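Local coordinates for protein branched-chain alpha-ketoacid decarboxylase (Lactococcus lactis, PDB 2VBF) that probably decarboxylates branched-chain and aromatic alpha-keto acids to aldehydes, using thiamine diphosphate and a magnesium ion, at residues S519-T524 with E546-K551; S373-S378 with R523-F528. All coordinates share one frame; numbering follows the deposited sequence.

Contact 1 (S519-T524 with E546-K551)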
loop_
_atom_site.group_PDB
_atom_site.type_symbol
_atom_site.label_atom_id
_atom_site.label_comp_id
_atom_site.label_asym_id
_atom_site.label_seq_id
_atom_site.Cartn_x
_atom_site.Cartn_y
_atom_site.Cartn_z
ATOM N N SER A 519 -0.850 -28.554 2.452
ATOM C CA SER A 519 -0.313 -27.987 1.213
ATOM C C SER A 519 -0.092 -29.047 0.140
ATOM O O SER A 519 0.334 -30.164 0.444
ATOM C CB SER A 519 0.982 -27.233 1.504
ATOM O OG SER A 519 0.736 -26.200 2.453
ATOM N N LYS A 520 -0.373 -28.673 -1.109
ATOM C CA LYS A 520 -0.372 -29.580 -2.251
ATOM C C LYS A 520 0.180 -28.908 -3.497
ATOM O O LYS A 520 0.041 -27.702 -3.650
ATOM C CB LYS A 520 -1.801 -30.019 -2.594
ATOM C CG LYS A 520 -2.593 -30.641 -1.478
ATOM C CD LYS A 520 -2.119 -32.043 -1.177
ATOM C CE LYS A 520 -3.086 -32.748 -0.240
ATOM N NZ LYS A 520 -2.638 -34.137 0.036
ATOM N N ILE A 521 0.761 -29.702 -4.397
ATOM C CA ILE A 521 1.031 -29.262 -5.771
ATOM C C ILE A 521 0.226 -30.143 -6.738
ATOM O O ILE A 521 0.294 -31.364 -6.667
ATOM C CB ILE A 521 2.526 -29.324 -6.147
ATOM C CG1 ILE A 521 3.360 -28.431 -5.228
ATOM C CG2 ILE A 521 2.724 -28.899 -7.590
ATOM C CD1 ILE A 521 4.845 -28.345 -5.619
ATOM N N VAL A 522 -0.533 -29.513 -7.631
ATOM C CA VAL A 522 -1.441 -30.210 -8.550
ATOM C C VAL A 522 -1.084 -29.880 -9.997
ATOM O O VAL A 522 -0.981 -28.707 -10.359
ATOM C CB VAL A 522 -2.922 -29.826 -8.270
ATOM C CG1 VAL A 522 -3.848 -30.331 -9.382
ATOM C CG2 VAL A 522 -3.354 -30.348 -6.908
ATOM N N ARG A 523 -0.901 -30.916 -10.819
ATOM C CA ARG A 523 -0.550 -30.752 -12.234
ATOM C C ARG A 523 -1.570 -31.323 -13.227
ATOM O O ARG A 523 -1.645 -30.854 -14.369
ATOM C CB ARG A 523 0.830 -31.369 -12.505
ATOM C CG ARG A 523 1.972 -30.677 -11.769
ATOM C CD ARG A 523 3.301 -31.387 -11.991
ATOM N NE ARG A 523 4.413 -30.753 -11.272
ATOM C CZ ARG A 523 5.128 -29.718 -11.717
ATOM N NH1 ARG A 523 4.870 -29.163 -12.893
ATOM N NH2 ARG A 523 6.115 -29.226 -10.967
ATOM N N THR A 524 -2.344 -32.324 -12.810
ATOM C CA THR A 524 -3.257 -33.027 -13.713
ATOM C C THR A 524 -4.704 -32.907 -13.234
ATOM O O THR A 524 -4.967 -32.518 -12.093
ATOM C CB THR A 524 -2.905 -34.543 -13.817
ATOM O OG1 THR A 524 -3.229 -35.185 -12.578
ATOM C CG2 THR A 524 -1.412 -34.751 -14.137
ATOM N N GLU A 546 -1.182 -25.416 -4.819
ATOM C CA GLU A 546 -0.500 -24.811 -5.952
ATOM C C GLU A 546 -0.912 -25.547 -7.227
ATOM O O GLU A 546 -0.610 -26.735 -7.390
ATOM C CB GLU A 546 1.020 -24.850 -5.750
ATOM C CG GLU A 546 1.807 -24.278 -6.936
ATOM C CD GLU A 546 3.304 -24.297 -6.729
ATOM O OE1 GLU A 546 3.760 -24.607 -5.604
ATOM O OE2 GLU A 546 4.019 -23.976 -7.705
ATOM N N LEU A 547 -1.621 -24.845 -8.112
ATOM C CA LEU A 547 -2.002 -25.378 -9.426
ATOM C C LEU A 547 -0.966 -24.948 -10.444
ATOM O O LEU A 547 -0.647 -23.759 -10.540
ATOM C CB LEU A 547 -3.375 -24.857 -9.859
ATOM C CG LEU A 547 -4.535 -25.082 -8.887
ATOM C CD1 LEU A 547 -5.811 -24.471 -9.460
ATOM C CD2 LEU A 547 -4.730 -26.580 -8.583
ATOM N N VAL A 548 -0.441 -25.902 -11.216
ATOM C CA VAL A 548 0.497 -25.568 -12.278
ATOM C C VAL A 548 -0.221 -25.560 -13.630
ATOM O O VAL A 548 -0.839 -26.551 -14.036
ATOM C CB VAL A 548 1.720 -26.524 -12.306
ATOM C CG1 VAL A 548 2.691 -26.088 -13.399
ATOM C CG2 VAL A 548 2.412 -26.535 -10.947
ATOM N N LEU A 549 -0.145 -24.423 -14.316
ATOM C CA LEU A 549 -0.742 -24.250 -15.629
ATOM C C LEU A 549 0.222 -23.500 -16.542
ATOM O O LEU A 549 1.128 -22.811 -16.067
ATOM C CB LEU A 549 -2.078 -23.507 -15.519
ATOM C CG LEU A 549 -3.228 -24.397 -15.016
ATOM C CD1 LEU A 549 -3.464 -24.208 -13.520
ATOM C CD2 LEU A 549 -4.503 -24.177 -15.814
ATOM N N GLU A 550 0.041 -23.651 -17.852
ATOM C CA GLU A 550 0.948 -23.038 -18.819
ATOM C C GLU A 550 0.705 -21.537 -18.923
ATOM O O GLU A 550 -0.430 -21.075 -18.852
ATOM C CB GLU A 550 0.801 -23.688 -20.198
ATOM C CG GLU A 550 1.104 -25.183 -20.222
ATOM C CD GLU A 550 2.544 -25.506 -19.857
ATOM O OE1 GLU A 550 3.446 -24.701 -20.178
ATOM O OE2 GLU A 550 2.780 -26.575 -19.248
ATOM N N LYS A 551 1.779 -20.775 -19.096
ATOM C CA LYS A 551 1.662 -19.321 -19.199
ATOM C C LYS A 551 0.821 -18.864 -20.398
ATOM O O LYS A 551 0.186 -17.809 -20.349
ATOM C CB LYS A 551 3.050 -18.676 -19.239
ATOM C CG LYS A 551 3.855 -18.888 -20.489
ATOM C CD LYS A 551 5.167 -18.093 -20.440
ATOM C CE LYS A 551 6.045 -18.557 -19.291
ATOM N NZ LYS A 551 7.354 -17.876 -19.264
HETATM O O HOH W 1 0.078 -28.862 -15.011
#

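Contact 2 (S373-S378 with R523-F528)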
loop_
_atom_site.group_PDB
_atom_site.type_symbol
_atom_site.label_atom_id
_atom_site.label_comp_id
_atom_site.label_asym_id
_atom_site.label_seq_id
_atom_site.Cartn_x
_atom_site.Cartn_y
_atom_site.Cartn_z
ATOM N N SER A 373 -9.415 -36.802 -16.386
ATOM C CA SER A 373 -8.459 -37.698 -17.022
ATOM C C SER A 373 -7.078 -37.446 -16.409
ATOM O O SER A 373 -6.939 -36.634 -15.484
ATOM C CB SER A 373 -8.421 -37.445 -18.525
ATOM O OG SER A 373 -7.765 -36.224 -18.829
ATOM N N SER A 374 -6.063 -38.126 -16.932
ATOM C CA SER A 374 -4.690 -37.911 -16.500
ATOM C C SER A 374 -4.042 -36.712 -17.196
ATOM O O SER A 374 -2.859 -36.453 -16.990
ATOM C CB SER A 374 -3.853 -39.175 -16.745
ATOM O OG SER A 374 -3.662 -39.401 -18.132
ATOM N N ALA A 375 -4.808 -35.984 -18.013
ATOM C CA ALA A 375 -4.274 -34.870 -18.777
ATOM C C ALA A 375 -3.761 -33.775 -17.849
ATOM O O ALA A 375 -4.302 -33.583 -16.760
ATOM C CB ALA A 375 -5.328 -34.302 -19.713
ATOM N N PRO A 376 -2.716 -33.056 -18.280
ATOM C CA PRO A 376 -2.302 -31.884 -17.507
ATOM C C PRO A 376 -3.444 -30.878 -17.427
ATOM O O PRO A 376 -4.233 -30.766 -18.360
ATOM C CB PRO A 376 -1.140 -31.309 -18.325
ATOM C CG PRO A 376 -0.670 -32.430 -19.197
ATOM C CD PRO A 376 -1.890 -33.242 -19.484
ATOM N N LEU A 377 -3.515 -30.155 -16.318
ATOM C CA LEU A 377 -4.555 -29.148 -16.123
ATOM C C LEU A 377 -4.526 -28.073 -17.195
ATOM O O LEU A 377 -3.469 -27.550 -17.536
ATOM C CB LEU A 377 -4.386 -28.460 -14.772
ATOM C CG LEU A 377 -5.248 -28.917 -13.616
ATOM C CD1 LEU A 377 -4.900 -28.033 -12.403
ATOM C CD2 LEU A 377 -6.743 -28.839 -13.932
ATOM N N SER A 378 -5.709 -27.753 -17.707
ATOM C CA SER A 378 -5.894 -26.641 -18.626
ATOM C C SER A 378 -6.939 -25.707 -18.020
ATOM O O SER A 378 -7.771 -26.130 -17.198
ATOM C CB SER A 378 -6.361 -27.134 -19.994
ATOM O OG SER A 378 -7.657 -27.700 -19.912
ATOM N N ARG A 523 -0.901 -30.916 -10.819
ATOM C CA ARG A 523 -0.550 -30.752 -12.234
ATOM C C ARG A 523 -1.570 -31.323 -13.227
ATOM O O ARG A 523 -1.645 -30.854 -14.369
ATOM C CB ARG A 523 0.830 -31.369 -12.505
ATOM C CG ARG A 523 1.972 -30.677 -11.769
ATOM C CD ARG A 523 3.301 -31.387 -11.991
ATOM N NE ARG A 523 4.413 -30.753 -11.272
ATOM C CZ ARG A 523 5.128 -29.718 -11.717
ATOM N NH1 ARG A 523 4.870 -29.163 -12.893
ATOM N NH2 ARG A 523 6.115 -29.226 -10.967
ATOM N N THR A 524 -2.344 -32.324 -12.810
ATOM C CA THR A 524 -3.257 -33.027 -13.713
ATOM C C THR A 524 -4.704 -32.907 -13.234
ATOM O O THR A 524 -4.967 -32.518 -12.093
ATOM C CB THR A 524 -2.905 -34.543 -13.817
ATOM O OG1 THR A 524 -3.229 -35.185 -12.578
ATOM C CG2 THR A 524 -1.412 -34.751 -14.137
ATOM N N GLU A 525 -5.642 -33.242 -14.111
ATOM C CA GLU A 525 -7.060 -33.198 -13.765
ATOM C C GLU A 525 -7.392 -34.170 -12.639
ATOM O O GLU A 525 -8.174 -33.840 -11.766
ATOM C CB GLU A 525 -7.946 -33.505 -14.963
ATOM C CG GLU A 525 -7.774 -32.581 -16.166
ATOM C CD GLU A 525 -8.707 -32.938 -17.309
ATOM O OE1 GLU A 525 -9.391 -33.985 -17.221
ATOM O OE2 GLU A 525 -8.763 -32.186 -18.304
ATOM N N ASN A 526 -6.818 -35.374 -12.673
ATOM C CA ASN A 526 -7.058 -36.369 -11.619
ATOM C C ASN A 526 -6.612 -35.876 -10.255
ATOM O O ASN A 526 -7.303 -36.064 -9.249
ATOM C CB ASN A 526 -6.301 -37.676 -11.909
ATOM C CG ASN A 526 -6.988 -38.544 -12.937
ATOM O OD1 ASN A 526 -8.215 -38.555 -13.046
ATOM N ND2 ASN A 526 -6.195 -39.295 -13.696
ATOM N N GLU A 527 -5.429 -35.268 -10.229
ATOM C CA GLU A 527 -4.891 -34.698 -9.005
ATOM C C GLU A 527 -5.786 -33.579 -8.485
ATOM O O GLU A 527 -6.019 -33.489 -7.287
ATOM C CB GLU A 527 -3.476 -34.171 -9.234
ATOM C CG GLU A 527 -2.429 -35.269 -9.296
ATOM C CD GLU A 527 -1.140 -34.824 -9.948
ATOM O OE1 GLU A 527 -0.992 -33.619 -10.223
ATOM O OE2 GLU A 527 -0.266 -35.688 -10.194
ATOM N N PHE A 528 -6.300 -32.752 -9.391
ATOM C CA PHE A 528 -7.183 -31.650 -8.997
ATOM C C PHE A 528 -8.458 -32.146 -8.315
ATOM O O PHE A 528 -8.812 -31.687 -7.230
ATOM C CB PHE A 528 -7.559 -30.763 -10.173
ATOM C CG PHE A 528 -8.448 -29.623 -9.775
ATOM C CD1 PHE A 528 -7.913 -28.499 -9.158
ATOM C CD2 PHE A 528 -9.824 -29.701 -9.945
ATOM C CE1 PHE A 528 -8.736 -27.462 -8.740
ATOM C CE2 PHE A 528 -10.643 -28.663 -9.544
ATOM C CZ PHE A 528 -10.091 -27.544 -8.942
HETATM O O HOH W 2 -7.008 -30.262 -18.673
#

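Contact 1 (S519-T524 with E546-K551)
Glu546 N donates to Lys520 O at 2.8 Å. Glu546 O in turn accepts from Val522 N, also at 2.8 Å, and Val548 N reaches Val522 O at 3.0 Å. All three bonds are nearly straight, as in adjacent parallel strands, with Ile521 beside Glu546 and Val522 beside Leu547. Beyond them a water bridges the strand ends, donating to Arg523 O and Val548 O. On one face Ile521 and Glu546 lie side by side. Glu546 CG is anti to the backbone N (chi1 178°) and the chain beyond is extended, which brings OE1 alongside Ile521 CG1 at 3.9 Å. The carboxylate is held from outside, by Asn478 ND2 and Ser504 N. Next along this face, Ile521 CG2 meets Val548 CG2 at 4.1 Å. The Arg523 guanidinium lies beside Val548, whose CG2 sits over one of its faces, offset toward the rim. On the other face Leu547 CD2 packs on Val522 CB at 3.7 Å, under Phe528 of helix 525-537. Backbone bonds thus fix the register of strand 517-522, at the edge of the parallel sheet within this chain. The buried Glu546 carboxylate is satisfied by its outside partners, and the opposite face is apolar.

Contact 2 (S373-S378 with R523-F528)
Glu525 OE1 takes two hydrogen bonds from Ser373. Ser373 N meets Glu525 OE1 on its anti side at 2.9 Å. Ser373 OG comes to Glu525 OE1 from above the carboxylate plane, at 3.2 Å and from the same face. Ser373 OG sits between its own backbone N and carbonyl carbon (chi1 73°), where it accepts from Ala375 N in an ST turn. Glu525 OE2 has a salt bridge to Arg381 and takes a 2.6 Å bond from a water that donates to Pro376 O and accepts from Ser378 OG. A glutamine here would probably leave Arg381 without its counter-charge and, with nitrogen at the OE2 position, the water without its acceptor. Two backbone bonds flank Thr524: Glu525 N to Ala375 O, 3.0 Å, and Leu377 N to Arg523 O, 2.8 Å. Asn526 N bonds Ser373 O only weakly. Thr524 and Glu527 form a capping box: Glu527 N donates to Thr524 OG1 and Thr524 N to Glu527 OE1, which also accepts from Arg523 N. Leu377 rests on Phe528, Val522 and Leu547, and Phe528 on helix 379-389. Loop 373-378 thus lies between that helix, the start of helix 525-537 and the ends of strands 517-522 and 542-548.

In the fold
From the N terminus, the chain first reaches 373-378, the loop leading into helix 379-389. It then runs through strands 394-398, 445-451 and 473-478 before returning at 523-528, where contact 2 closes a loop of 144 residues. Contact 1 closes a much shorter one. Strand 517-522, helix 525-537 and strand 542-548 form a beta-alpha-beta unit, and contact 1 pairs its two strands. The two loops cross rather than nest, because contact 2 ends inside the span of contact 1. They share Arg523 and Thr524, the turn from strand to helix. Contacts 1 and 2 also meet through packing of the strand side chains on the first turn of helix 525-537.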